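Local coordinates for protein integral membrane indolylacetylinositol arabinosyltransferase EmbB (Mycolicibacterium smegmatis MC2 155, PDB 7BVC) that probably transfers arabinose in building the arabinan of mycobacterial cell-wall arabinogalactan, and is seen here with the drug ethambutol bound, at residues B[767-772]-B[837-842]; B[772-777]-B[810-815]; B[829-834]-B[939-944]; B[866-871]-B[914-919]; B[881-886]-B[943-948]. All coordinates share one frame; numbering follows the deposited sequence.

In the fold
All five contacts fall in the EmbC C-terminal domain and together illustrate how two small antiparallel sheets and their loops become one unit. Interaction 5 joins the sheets face to face; interaction 4, about 8 Å away between centres, continues that core, and interaction 1, about 10 Å away between centres, adds to it through Phe769, which touches Ile945. Interaction 3 shares Asp943 and Trp944 with interaction 5, and both reach the calcium ion. Interaction 2 shares Asp772 with interaction 1 and lies about 15 Å between centres from interaction 3, which it meets where Val774 and Pro775 pack on Trp944. None of the ethambutol-pocket residues belongs to these segments.

Interaction 1 of 5, residues B[767-772]-B[837-842]; sequences QGFSPD and SRLSSA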
# COMPACT_ATOMS: atom_id res chain seq x y z
N GLN B 767 -23.61 -5.32 41.57
CA GLN B 767 -24.28 -4.05 41.30
C GLN B 767 -24.95 -4.05 39.93
O GLN B 767 -26.18 -3.92 39.82
CB GLN B 767 -23.28 -2.90 41.41
CG GLN B 767 -23.93 -1.53 41.43
CD GLN B 767 -25.06 -1.43 42.43
OE1 GLN B 767 -24.87 -1.64 43.63
NE2 GLN B 767 -26.25 -1.10 41.95
N GLY B 768 -24.17 -4.20 38.86
CA GLY B 768 -24.72 -4.08 37.53
C GLY B 768 -24.40 -5.23 36.61
O GLY B 768 -24.15 -5.03 35.41
N PHE B 769 -24.39 -6.45 37.14
CA PHE B 769 -24.06 -7.64 36.38
C PHE B 769 -25.29 -8.51 36.19
O PHE B 769 -26.09 -8.68 37.11
CB PHE B 769 -22.95 -8.45 37.07
CG PHE B 769 -21.57 -7.93 36.81
CD1 PHE B 769 -21.08 -6.84 37.50
CD2 PHE B 769 -20.76 -8.53 35.86
CE1 PHE B 769 -19.81 -6.36 37.26
CE2 PHE B 769 -19.49 -8.06 35.61
CZ PHE B 769 -19.01 -6.97 36.31
N SER B 770 -25.45 -9.04 34.98
CA SER B 770 -26.55 -9.92 34.63
C SER B 770 -26.02 -11.16 33.93
O SER B 770 -25.00 -11.09 33.25
CB SER B 770 -27.56 -9.20 33.72
OG SER B 770 -27.00 -8.96 32.44
N PRO B 771 -26.68 -12.30 34.11
CA PRO B 771 -26.18 -13.54 33.47
C PRO B 771 -26.13 -13.46 31.95
O PRO B 771 -25.10 -13.79 31.35
CB PRO B 771 -27.16 -14.61 33.96
CG PRO B 771 -28.35 -13.87 34.47
CD PRO B 771 -27.84 -12.56 34.98
N ASP B 772 -27.21 -13.02 31.31
CA ASP B 772 -27.22 -12.84 29.86
C ASP B 772 -26.94 -11.37 29.51
O ASP B 772 -27.76 -10.67 28.93
CB ASP B 772 -28.55 -13.31 29.28
CG ASP B 772 -29.74 -12.82 30.07
OD1 ASP B 772 -29.54 -12.08 31.06
OD2 ASP B 772 -30.88 -13.18 29.71
N SER B 837 -20.67 -0.84 37.36
CA SER B 837 -20.85 -2.24 37.73
C SER B 837 -19.70 -2.71 38.61
O SER B 837 -18.54 -2.34 38.39
CB SER B 837 -20.95 -3.12 36.49
OG SER B 837 -22.22 -3.00 35.89
N ARG B 838 -20.03 -3.52 39.61
CA ARG B 838 -19.04 -4.13 40.49
C ARG B 838 -19.41 -5.59 40.71
O ARG B 838 -20.56 -6.00 40.51
CB ARG B 838 -18.95 -3.40 41.84
CG ARG B 838 -18.13 -2.13 41.81
CD ARG B 838 -19.00 -0.92 41.53
NE ARG B 838 -18.24 0.32 41.52
CZ ARG B 838 -18.24 1.21 42.51
NH1 ARG B 838 -18.97 0.99 43.59
NH2 ARG B 838 -17.51 2.31 42.41
N LEU B 839 -18.42 -6.37 41.12
CA LEU B 839 -18.61 -7.79 41.36
C LEU B 839 -17.43 -8.31 42.17
O LEU B 839 -16.29 -7.96 41.90
CB LEU B 839 -18.74 -8.57 40.04
CG LEU B 839 -18.95 -10.08 40.08
CD1 LEU B 839 -19.90 -10.51 38.98
CD2 LEU B 839 -17.63 -10.81 39.92
N SER B 840 -17.73 -9.15 43.16
CA SER B 840 -16.70 -9.78 43.98
C SER B 840 -17.18 -11.18 44.30
O SER B 840 -18.07 -11.36 45.14
CB SER B 840 -16.44 -8.98 45.25
OG SER B 840 -15.87 -7.72 44.95
N SER B 841 -16.59 -12.18 43.65
CA SER B 841 -17.07 -13.55 43.76
C SER B 841 -16.79 -14.10 45.15
O SER B 841 -16.21 -13.44 46.02
CB SER B 841 -16.41 -14.42 42.70
OG SER B 841 -16.78 -14.01 41.40
N ALA B 842 -17.23 -15.34 45.37
CA ALA B 842 -16.92 -16.03 46.60
C ALA B 842 -15.45 -16.45 46.61
O ALA B 842 -14.72 -16.27 45.63
CB ALA B 842 -17.82 -17.26 46.77
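Ser837 and Gly768 supply the shorter of two polar links between the loop 767-772 and strand 837-840. The hydroxyl OG of Ser837 donates to the carbonyl O of Gly768 over 2.8 Å, coming from above the carbonyl plane, 50° out of it. The serine torsion explains the reach: OG stands opposite its own carbonyl carbon (chi1 -77°), beside the backbone N. A weak bond follows from Gln767 N to Arg838 O at 3.3 Å.

Apolar contact centres on the Phe769 ring. Leu839 lies over one of its faces, crossing the phenylalanine side chain at about a right angle; CD1 of Leu839 sits 3.9 Å from the ring centroid, 19° off the normal, a CH-pi contact. CB of Ser837 comes to 3.5 Å from CE1 of Phe769 at an oblique angle. Thr828 and Ala934 also touch this ring, so Phe769 bridges the loop to the edge strand 837-845 and its neighbour 929-936 in one beta sheet.

With one short but steeply angled hydrogen bond and one weak one beside the aromatic-aliphatic packing, the loop appears to be held largely by burial of Phe769, the polar links probably helping to set its position along the strand.

Interaction 2 of 5, residues B[772-777]-B[810-815]; sequences DGVPDR and STVPLP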
# COMPACT_ATOMS: atom_id res chain seq x y z
N ASP B 772 -27.21 -13.02 31.31
CA ASP B 772 -27.22 -12.84 29.86
C ASP B 772 -26.94 -11.37 29.51
O ASP B 772 -27.76 -10.67 28.93
CB ASP B 772 -28.55 -13.31 29.28
CG ASP B 772 -29.74 -12.82 30.07
OD1 ASP B 772 -29.54 -12.08 31.06
OD2 ASP B 772 -30.88 -13.18 29.71
N GLY B 773 -25.74 -10.93 29.87
CA GLY B 773 -25.31 -9.57 29.60
C GLY B 773 -24.21 -9.52 28.56
O GLY B 773 -23.24 -8.77 28.70
N VAL B 774 -24.35 -10.33 27.52
CA VAL B 774 -23.35 -10.43 26.45
C VAL B 774 -24.04 -10.07 25.14
O VAL B 774 -25.24 -10.32 24.98
CB VAL B 774 -22.74 -11.84 26.40
CG1 VAL B 774 -21.51 -11.87 25.51
CG2 VAL B 774 -22.41 -12.33 27.80
N PRO B 775 -23.33 -9.47 24.17
CA PRO B 775 -23.94 -9.26 22.85
C PRO B 775 -24.20 -10.56 22.12
O PRO B 775 -23.96 -11.65 22.65
CB PRO B 775 -22.90 -8.40 22.13
CG PRO B 775 -22.18 -7.69 23.22
CD PRO B 775 -22.12 -8.66 24.35
N ASP B 776 -24.69 -10.46 20.88
CA ASP B 776 -25.17 -11.65 20.18
C ASP B 776 -24.03 -12.50 19.62
O ASP B 776 -23.87 -13.66 19.99
CB ASP B 776 -26.13 -11.22 19.06
CG ASP B 776 -27.37 -10.54 19.59
OD1 ASP B 776 -27.49 -10.39 20.82
OD2 ASP B 776 -28.23 -10.15 18.77
N ARG B 777 -23.22 -11.92 18.73
CA ARG B 777 -22.22 -12.68 17.98
C ARG B 777 -20.85 -12.47 18.61
O ARG B 777 -20.02 -11.70 18.12
CB ARG B 777 -22.24 -12.27 16.51
CG ARG B 777 -23.60 -12.44 15.85
CD ARG B 777 -24.05 -13.89 15.89
NE ARG B 777 -24.96 -14.21 14.79
CZ ARG B 777 -25.39 -15.44 14.51
NH1 ARG B 777 -26.21 -15.64 13.49
NH2 ARG B 777 -24.99 -16.47 15.24
N SER B 810 -28.48 -18.02 32.24
CA SER B 810 -28.11 -17.31 31.02
C SER B 810 -28.41 -18.16 29.79
O SER B 810 -28.69 -19.36 29.87
CB SER B 810 -26.64 -16.92 31.06
OG SER B 810 -25.80 -18.06 31.00
N THR B 811 -28.35 -17.51 28.63
CA THR B 811 -28.59 -18.16 27.34
C THR B 811 -27.51 -17.79 26.33
O THR B 811 -27.78 -17.71 25.13
CB THR B 811 -29.97 -17.81 26.79
OG1 THR B 811 -30.08 -16.38 26.66
CG2 THR B 811 -31.07 -18.32 27.70
N VAL B 812 -26.29 -17.56 26.80
CA VAL B 812 -25.18 -17.18 25.92
C VAL B 812 -24.39 -18.42 25.54
O VAL B 812 -24.13 -19.29 26.39
CB VAL B 812 -24.28 -16.12 26.58
CG1 VAL B 812 -25.05 -14.83 26.78
CG2 VAL B 812 -23.75 -16.62 27.92
N PRO B 813 -23.99 -18.57 24.27
CA PRO B 813 -23.16 -19.71 23.88
C PRO B 813 -21.75 -19.57 24.43
O PRO B 813 -21.13 -18.51 24.29
CB PRO B 813 -23.19 -19.67 22.35
CG PRO B 813 -24.31 -18.73 21.99
CD PRO B 813 -24.39 -17.75 23.11
N LEU B 814 -21.25 -20.64 25.05
CA LEU B 814 -19.95 -20.58 25.71
C LEU B 814 -18.86 -21.15 24.82
O LEU B 814 -19.10 -22.07 24.03
CB LEU B 814 -19.99 -21.36 27.03
CG LEU B 814 -20.57 -20.59 28.22
CD1 LEU B 814 -20.56 -21.46 29.47
CD2 LEU B 814 -19.80 -19.31 28.45
N PRO B 815 -17.63 -20.62 24.92
CA PRO B 815 -16.55 -21.08 24.05
C PRO B 815 -15.79 -22.28 24.57
O PRO B 815 -16.08 -22.79 25.66
CB PRO B 815 -15.64 -19.85 23.97
CG PRO B 815 -15.82 -19.20 25.30
CD PRO B 815 -17.24 -19.44 25.71
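Asp772 and Ser810 mark the place where the two irregular chains come nearest, their CA atoms 4.7 Å apart, and from there the backbones diverge toward Arg777 and Pro815. The contact is small, and its closest side-chain meeting is aliphatic. CG1 of Val812 rests against both CB and CG2 of Val774, with CG1 of Val812 3.8 Å from CG2 of Val774, and the two side chains cross at about a right angle. Both touching branches stand beside the backbone N and opposite the carbonyl carbon; for Val812 this is set by chi1 at -65°. The same CG1 of Val812 approaches CA of Asp772 at 4.3 Å.

The two segments belong to one long connection between strands 737-739 and 826-827 of the EmbC C-terminal domain, and the residues separating them include neither helix nor strand. The chain thus folds back on itself through side chains rather than by pairing as a sheet, and Pro775 and Pro813, having no N-H, could not donate to such pairing.

Asp772 has more surface buried here than either valine, though through longer contacts. CB of Ser810 comes to 3.9 Å from N of Asp772, while CB of Asp772 lies 4.3 Å from OG1 of Thr811. On its other side the loop is backed by Trp944, against whose ring Val774 and Pro775 both pack, and Arg777 hydrogen-bonds through NH2 to the carbonyl O of Arg798.

Interaction 3 of 5, residues B[829-834]-B[939-944]; sequences YSTEAQ and LSQGDW. With CA (calcium ion), chain K.
Tyr829 turns the edge of its ring toward the face of Trp944, a T-shaped pair with the phenol centroid 5.3 Å from that of the indole five-membered ring and the planes at 70°. CB of Tyr829 lies over the same indole face. Trp944 can offer this face because its CG sits between the backbone N and carbonyl carbon (chi1 58°). Gln941 meets the same edge of the tyrosine ring: its backbone O comes to 3.6 Å from CE1 of Tyr829, and its amide plane runs nearly parallel to the ring, 3° apart, but displaced from the ring's plane. The extended Gln941 chain ends near Thr831, whose CG2 is 3.7 Å from NE2 of Gln941. CB of Gln834 packs on CD2 of Leu939 at 3.9 Å.

Behind these contacts stands a type I beta turn from Ser940 to Asp943, with a weak bond from Gly942 N to Ser940 OG inside it. It delivers the carbonyl O of Asp943 to the calcium ion, 2.7 Å away, where Asp936 OD2 and Ser938 O complete the protein ligands seen. Leu939 and Ser940 also pack against another protein chain of the assembly.

The aspartate contributes its backbone rather than its carboxylate, so calcium binding probably depends on the path of the backbone here; Gln941 within the turn and Trp944 just after it both lean on 829-834, which probably helps to preserve that path.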
# COMPACT_ATOMS: atom_id res chain seq x y z
N TYR B 829 -22.83 -5.73 29.80
CA TYR B 829 -23.46 -5.10 28.64
C TYR B 829 -24.97 -4.96 28.84
O TYR B 829 -25.63 -5.84 29.39
CB TYR B 829 -23.17 -5.92 27.38
CG TYR B 829 -23.80 -5.38 26.12
CD1 TYR B 829 -23.21 -4.34 25.41
CD2 TYR B 829 -24.98 -5.92 25.62
CE1 TYR B 829 -23.77 -3.85 24.25
CE2 TYR B 829 -25.55 -5.43 24.47
CZ TYR B 829 -24.95 -4.40 23.78
OH TYR B 829 -25.51 -3.92 22.63
N SER B 830 -25.50 -3.83 28.38
CA SER B 830 -26.92 -3.52 28.50
C SER B 830 -27.30 -2.60 27.36
O SER B 830 -26.45 -1.95 26.75
CB SER B 830 -27.25 -2.88 29.86
OG SER B 830 -28.51 -2.24 29.83
N THR B 831 -28.60 -2.55 27.07
CA THR B 831 -29.11 -1.82 25.91
C THR B 831 -30.16 -0.78 26.31
O THR B 831 -30.68 -0.05 25.46
CB THR B 831 -29.68 -2.81 24.89
OG1 THR B 831 -28.72 -3.85 24.66
CG2 THR B 831 -29.94 -2.13 23.54
N GLU B 832 -30.45 -0.65 27.60
CA GLU B 832 -31.49 0.27 28.06
C GLU B 832 -30.95 1.40 28.93
O GLU B 832 -31.40 2.54 28.79
CB GLU B 832 -32.59 -0.51 28.80
CG GLU B 832 -32.16 -1.15 30.11
CD GLU B 832 -31.57 -2.53 29.92
OE1 GLU B 832 -31.26 -2.90 28.78
OE2 GLU B 832 -31.41 -3.24 30.93
N ALA B 833 -30.00 1.12 29.82
CA ALA B 833 -29.52 2.14 30.74
C ALA B 833 -28.14 1.74 31.25
O ALA B 833 -27.96 0.63 31.75
CB ALA B 833 -30.49 2.32 31.92
N GLN B 834 -27.19 2.66 31.13
CA GLN B 834 -25.82 2.39 31.54
C GLN B 834 -25.66 2.60 33.05
O GLN B 834 -26.47 3.27 33.70
CB GLN B 834 -24.85 3.28 30.77
CG GLN B 834 -25.07 3.23 29.27
CD GLN B 834 -25.12 1.81 28.74
OE1 GLN B 834 -24.32 0.96 29.11
NE2 GLN B 834 -26.08 1.55 27.86
N LEU B 939 -19.60 4.52 30.98
CA LEU B 939 -21.01 4.57 30.61
C LEU B 939 -21.23 4.49 29.11
O LEU B 939 -22.37 4.64 28.66
CB LEU B 939 -21.66 5.83 31.16
CG LEU B 939 -21.76 6.01 32.67
CD1 LEU B 939 -22.55 7.27 32.97
CD2 LEU B 939 -22.39 4.80 33.32
N SER B 940 -20.18 4.27 28.32
CA SER B 940 -20.38 4.03 26.91
C SER B 940 -21.00 2.65 26.70
O SER B 940 -20.85 1.74 27.52
CB SER B 940 -19.06 4.14 26.15
OG SER B 940 -19.17 3.57 24.86
N GLN B 941 -21.71 2.50 25.58
CA GLN B 941 -22.39 1.23 25.33
C GLN B 941 -21.42 0.16 24.82
O GLN B 941 -21.66 -1.03 25.05
CB GLN B 941 -23.53 1.43 24.33
CG GLN B 941 -24.56 0.32 24.37
CD GLN B 941 -25.62 0.47 23.30
OE1 GLN B 941 -25.50 1.31 22.41
NE2 GLN B 941 -26.67 -0.34 23.38
N GLY B 942 -20.35 0.57 24.16
CA GLY B 942 -19.38 -0.38 23.66
C GLY B 942 -18.24 -0.66 24.62
O GLY B 942 -17.17 -1.12 24.21
N ASP B 943 -18.46 -0.39 25.91
CA ASP B 943 -17.48 -0.65 26.96
C ASP B 943 -18.16 -1.53 28.01
O ASP B 943 -18.92 -1.05 28.84
CB ASP B 943 -16.96 0.64 27.57
CG ASP B 943 -16.08 1.42 26.61
OD1 ASP B 943 -15.46 0.80 25.72
OD2 ASP B 943 -16.01 2.66 26.73
N TRP B 944 -17.86 -2.83 27.97
CA TRP B 944 -18.49 -3.81 28.83
C TRP B 944 -17.49 -4.91 29.13
O TRP B 944 -16.42 -4.99 28.52
CB TRP B 944 -19.75 -4.39 28.18
CG TRP B 944 -19.47 -5.02 26.85
CD1 TRP B 944 -19.35 -4.38 25.66
CD2 TRP B 944 -19.25 -6.41 26.59
NE1 TRP B 944 -19.07 -5.28 24.66
CE2 TRP B 944 -19.00 -6.54 25.21
CE3 TRP B 944 -19.23 -7.55 27.39
CZ2 TRP B 944 -18.75 -7.77 24.62
CZ3 TRP B 944 -18.98 -8.77 26.80
CH2 TRP B 944 -18.74 -8.87 25.42
CA CA K . -20.58 0.05 30.64

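Interaction 4 of 5, residues B[866-871]-B[914-919]; sequences GTITGE and RNLRYP
Arg914 and Ile868 bury more surface here than the other residues, with Leu916 next among the side chains. The arginine leaves strand 914-918 with CG between its backbone N and carbonyl carbon (chi1 48°), then runs extended to NE, which carries the guanidinium to the backbone of the 866-871 segment. Its NH2 ends 3.5 Å from N of Ile868 and 3.7 Å from O of Gly866, both lying near the guanidinium plane at its edge, as close neighbours rather than bonded partners. NH1 of Arg914 finds a weak hydrogen bond at the carbonyl O of Thr910.

Ile868 runs past the arginine in the opposite direction, with CG1 of Ile868 3.7 Å from NH2 of Arg914. Its other branch, CG2, meets CD1 of Leu916 at 4.3 Å. Both Ile868 and Leu916 also touch Val883 on strand 882-889. This places them in the core of a beta sandwich: 860-866 and its edge neighbour 914-918 belong to one antiparallel sheet, 882-889 to the other, and the 866-871 segment begins the passage between them.

Gly866 starts that passage at backbone angles (126°, -131°) that suit glycine. Thr869 then hydrogen-bonds through OG1 to Thr878 O, and its backbone pairs with that of Gln881.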
# COMPACT_ATOMS: atom_id res chain seq x y z
N GLY B 866 -14.96 -8.87 26.60
CA GLY B 866 -15.22 -7.47 26.89
C GLY B 866 -14.15 -6.52 26.42
O GLY B 866 -13.72 -6.57 25.26
N THR B 867 -13.73 -5.62 27.30
CA THR B 867 -12.69 -4.62 27.04
C THR B 867 -11.65 -4.64 28.16
O THR B 867 -11.23 -3.61 28.68
CB THR B 867 -13.32 -3.25 26.83
OG1 THR B 867 -12.32 -2.31 26.39
CG2 THR B 867 -14.01 -2.74 28.10
N ILE B 868 -11.21 -5.85 28.52
CA ILE B 868 -10.33 -6.03 29.67
C ILE B 868 -9.02 -5.28 29.45
O ILE B 868 -8.58 -5.06 28.32
CB ILE B 868 -10.08 -7.53 29.88
CG1 ILE B 868 -11.39 -8.31 29.85
CG2 ILE B 868 -9.38 -7.78 31.21
CD1 ILE B 868 -12.36 -7.88 30.90
N THR B 869 -8.39 -4.88 30.56
CA THR B 869 -7.04 -4.34 30.55
C THR B 869 -6.08 -5.38 31.12
O THR B 869 -6.43 -6.11 32.05
CB THR B 869 -6.95 -3.03 31.34
OG1 THR B 869 -5.63 -2.48 31.22
CG2 THR B 869 -7.27 -3.26 32.81
N GLY B 870 -4.89 -5.46 30.54
CA GLY B 870 -3.95 -6.48 30.96
C GLY B 870 -2.61 -6.31 30.28
O GLY B 870 -2.40 -5.39 29.49
N GLU B 871 -1.71 -7.23 30.59
CA GLU B 871 -0.33 -7.19 30.12
C GLU B 871 -0.15 -8.10 28.92
O GLU B 871 -0.47 -9.30 28.99
CB GLU B 871 0.63 -7.59 31.24
CG GLU B 871 2.06 -7.13 31.05
CD GLU B 871 2.98 -7.64 32.14
OE1 GLU B 871 4.00 -6.97 32.43
OE2 GLU B 871 2.69 -8.70 32.72
N ARG B 914 -11.69 -14.95 25.44
CA ARG B 914 -10.27 -15.28 25.54
C ARG B 914 -9.97 -15.76 26.95
O ARG B 914 -10.85 -15.83 27.81
CB ARG B 914 -9.40 -14.08 25.17
CG ARG B 914 -9.81 -12.79 25.84
CD ARG B 914 -9.05 -11.62 25.28
NE ARG B 914 -9.42 -10.36 25.93
CZ ARG B 914 -10.42 -9.59 25.54
NH1 ARG B 914 -11.16 -9.94 24.49
NH2 ARG B 914 -10.68 -8.46 26.18
N ASN B 915 -8.70 -16.08 27.18
CA ASN B 915 -8.22 -16.58 28.45
C ASN B 915 -7.31 -15.55 29.11
O ASN B 915 -6.39 -15.04 28.47
CB ASN B 915 -7.46 -17.90 28.26
CG ASN B 915 -8.39 -19.09 28.12
OD1 ASN B 915 -9.45 -19.14 28.73
ND2 ASN B 915 -7.98 -20.06 27.32
N LEU B 916 -7.59 -15.24 30.37
CA LEU B 916 -6.74 -14.38 31.18
C LEU B 916 -5.87 -15.28 32.04
O LEU B 916 -6.38 -16.16 32.74
CB LEU B 916 -7.58 -13.46 32.07
CG LEU B 916 -8.88 -12.87 31.53
CD1 LEU B 916 -9.49 -11.90 32.53
CD2 LEU B 916 -8.68 -12.19 30.19
N ARG B 917 -4.56 -15.05 31.99
CA ARG B 917 -3.57 -15.91 32.63
C ARG B 917 -3.09 -15.29 33.93
O ARG B 917 -2.87 -14.08 34.01
CB ARG B 917 -2.37 -16.14 31.71
CG ARG B 917 -2.63 -17.03 30.50
CD ARG B 917 -3.16 -16.23 29.33
NE ARG B 917 -3.38 -17.06 28.15
CZ ARG B 917 -2.58 -17.08 27.09
NH1 ARG B 917 -1.50 -16.31 27.07
NH2 ARG B 917 -2.85 -17.86 26.06
N TYR B 918 -2.92 -16.13 34.95
CA TYR B 918 -2.32 -15.72 36.22
C TYR B 918 -1.34 -16.81 36.61
O TYR B 918 -1.76 -17.89 37.08
CB TYR B 918 -3.38 -15.51 37.30
CG TYR B 918 -4.50 -14.58 36.90
CD1 TYR B 918 -4.29 -13.21 36.81
CD2 TYR B 918 -5.76 -15.06 36.61
CE1 TYR B 918 -5.30 -12.35 36.45
CE2 TYR B 918 -6.79 -14.21 36.24
CZ TYR B 918 -6.55 -12.86 36.17
OH TYR B 918 -7.56 -12.00 35.80
N PRO B 919 -0.04 -16.60 36.42
CA PRO B 919 0.93 -17.62 36.81
C PRO B 919 0.93 -17.81 38.32
O PRO B 919 0.81 -16.86 39.09
CB PRO B 919 2.26 -17.04 36.32
CG PRO B 919 2.03 -15.57 36.22
CD PRO B 919 0.60 -15.41 35.82

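Interaction 5 of 5, residues B[881-886]-B[943-948]; sequences QTVDLE and DWIAVT. With CA (calcium ion), chain K.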
# COMPACT_ATOMS: atom_id res chain seq x y z
N GLN B 881 -11.56 -1.59 31.15
CA GLN B 881 -12.15 -2.01 32.41
C GLN B 881 -11.36 -3.18 32.99
O GLN B 881 -10.59 -3.85 32.30
CB GLN B 881 -13.62 -2.38 32.21
CG GLN B 881 -14.40 -1.35 31.42
CD GLN B 881 -14.14 0.07 31.88
OE1 GLN B 881 -14.22 0.37 33.07
NE2 GLN B 881 -13.82 0.95 30.94
N THR B 882 -11.56 -3.43 34.28
CA THR B 882 -10.64 -4.28 35.03
C THR B 882 -11.28 -5.59 35.45
O THR B 882 -12.44 -5.62 35.86
CB THR B 882 -10.11 -3.55 36.27
OG1 THR B 882 -11.19 -3.28 37.17
CG2 THR B 882 -9.44 -2.25 35.88
N VAL B 883 -10.51 -6.66 35.34
CA VAL B 883 -10.80 -7.95 35.96
C VAL B 883 -9.51 -8.45 36.57
O VAL B 883 -8.52 -8.68 35.85
CB VAL B 883 -11.36 -8.98 34.96
CG1 VAL B 883 -11.52 -10.33 35.63
CG2 VAL B 883 -12.69 -8.50 34.40
N ASP B 884 -9.50 -8.63 37.89
CA ASP B 884 -8.28 -9.02 38.59
C ASP B 884 -8.52 -10.27 39.43
O ASP B 884 -9.56 -10.91 39.32
CB ASP B 884 -7.77 -7.87 39.47
CG ASP B 884 -7.03 -6.82 38.67
OD1 ASP B 884 -6.76 -7.06 37.48
OD2 ASP B 884 -6.73 -5.74 39.23
N LEU B 885 -7.55 -10.61 40.28
CA LEU B 885 -7.62 -11.86 41.04
C LEU B 885 -7.07 -11.60 42.43
O LEU B 885 -5.87 -11.36 42.59
CB LEU B 885 -6.82 -12.96 40.34
CG LEU B 885 -7.19 -14.38 40.74
CD1 LEU B 885 -8.38 -14.84 39.93
CD2 LEU B 885 -6.01 -15.32 40.57
N GLU B 886 -7.94 -11.65 43.44
CA GLU B 886 -7.51 -11.48 44.82
C GLU B 886 -7.26 -12.83 45.46
O GLU B 886 -8.03 -13.78 45.27
CB GLU B 886 -8.57 -10.71 45.61
CG GLU B 886 -8.43 -9.21 45.53
CD GLU B 886 -8.84 -8.52 46.81
OE1 GLU B 886 -9.36 -9.21 47.72
OE2 GLU B 886 -8.65 -7.29 46.92
N ASP B 943 -18.46 -0.39 25.91
CA ASP B 943 -17.48 -0.65 26.96
C ASP B 943 -18.16 -1.53 28.01
O ASP B 943 -18.92 -1.05 28.84
CB ASP B 943 -16.96 0.64 27.57
CG ASP B 943 -16.08 1.42 26.61
OD1 ASP B 943 -15.46 0.80 25.72
OD2 ASP B 943 -16.01 2.66 26.73
N TRP B 944 -17.86 -2.83 27.97
CA TRP B 944 -18.49 -3.81 28.83
C TRP B 944 -17.49 -4.91 29.13
O TRP B 944 -16.42 -4.99 28.52
CB TRP B 944 -19.75 -4.39 28.18
CG TRP B 944 -19.47 -5.02 26.85
CD1 TRP B 944 -19.35 -4.38 25.66
CD2 TRP B 944 -19.25 -6.41 26.59
NE1 TRP B 944 -19.07 -5.28 24.66
CE2 TRP B 944 -19.00 -6.54 25.21
CE3 TRP B 944 -19.23 -7.55 27.39
CZ2 TRP B 944 -18.75 -7.77 24.62
CZ3 TRP B 944 -18.98 -8.77 26.80
CH2 TRP B 944 -18.74 -8.87 25.42
N ILE B 945 -17.84 -5.77 30.09
CA ILE B 945 -17.02 -6.93 30.46
C ILE B 945 -17.94 -8.11 30.73
O ILE B 945 -19.16 -7.98 30.81
CB ILE B 945 -16.12 -6.65 31.68
CG1 ILE B 945 -16.95 -6.25 32.89
CG2 ILE B 945 -15.09 -5.58 31.37
CD1 ILE B 945 -16.13 -5.73 34.05
N ALA B 946 -17.32 -9.28 30.87
CA ALA B 946 -18.01 -10.53 31.16
C ALA B 946 -16.97 -11.54 31.62
O ALA B 946 -15.88 -11.61 31.06
CB ALA B 946 -18.76 -11.06 29.93
N VAL B 947 -17.31 -12.32 32.65
CA VAL B 947 -16.35 -13.18 33.32
C VAL B 947 -16.93 -14.58 33.49
O VAL B 947 -18.03 -14.88 33.03
CB VAL B 947 -15.91 -12.61 34.68
CG1 VAL B 947 -15.10 -11.33 34.48
CG2 VAL B 947 -17.11 -12.34 35.57
N THR B 948 -16.17 -15.43 34.17
CA THR B 948 -16.55 -16.80 34.47
C THR B 948 -15.66 -17.28 35.62
O THR B 948 -14.59 -16.71 35.85
CB THR B 948 -16.38 -17.71 33.23
OG1 THR B 948 -17.18 -18.88 33.38
CG2 THR B 948 -14.94 -18.15 33.10
CA CA K . -20.58 0.05 30.64
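OE1 of Gln881 accepts a hydrogen bond from the backbone N of Leu937, while CB of the same glutamine rests 3.6 Å from CG2 of Ile945. Gln881 thus divides its side chain: the amide end serves the loop that follows strand 929-936, and the first carbon joins the apolar contact. A bend at chi2 (-47°) takes the amide away from Ile945.

From here the contact is mainly hydrocarbon. Val883 and Val947 slide past each other in opposite directions, with CG2 of Val883 3.7 Å from CG1 of Val947 and the second branch, CG1 of Val883, 3.9 Å from that same methyl. CD1 of Ile945 reaches 4.1 Å from O of Thr882 and, more loosely, 4.4 Å from CG2 of Val883. Val883 also touches Leu916, and farther along Leu885 continues the row against Ile862 and Tyr918.

Beyond the contact, on the same strand, Glu886 forms salt bridges with Arg901 and Arg931, and the carbonyl of Asp943, just ahead of strand 945-947, helps bind the calcium ion.

The strand axes of 882-886 and 945-947 approach to 8.7 Å at an angle of 27°, too far apart for backbone pairing but right for sheets stacked through their side chains: the aligned face-to-face packing of a beta sandwich, consistent with the galactose-binding-like fold expected of the EmbC C-terminal domain.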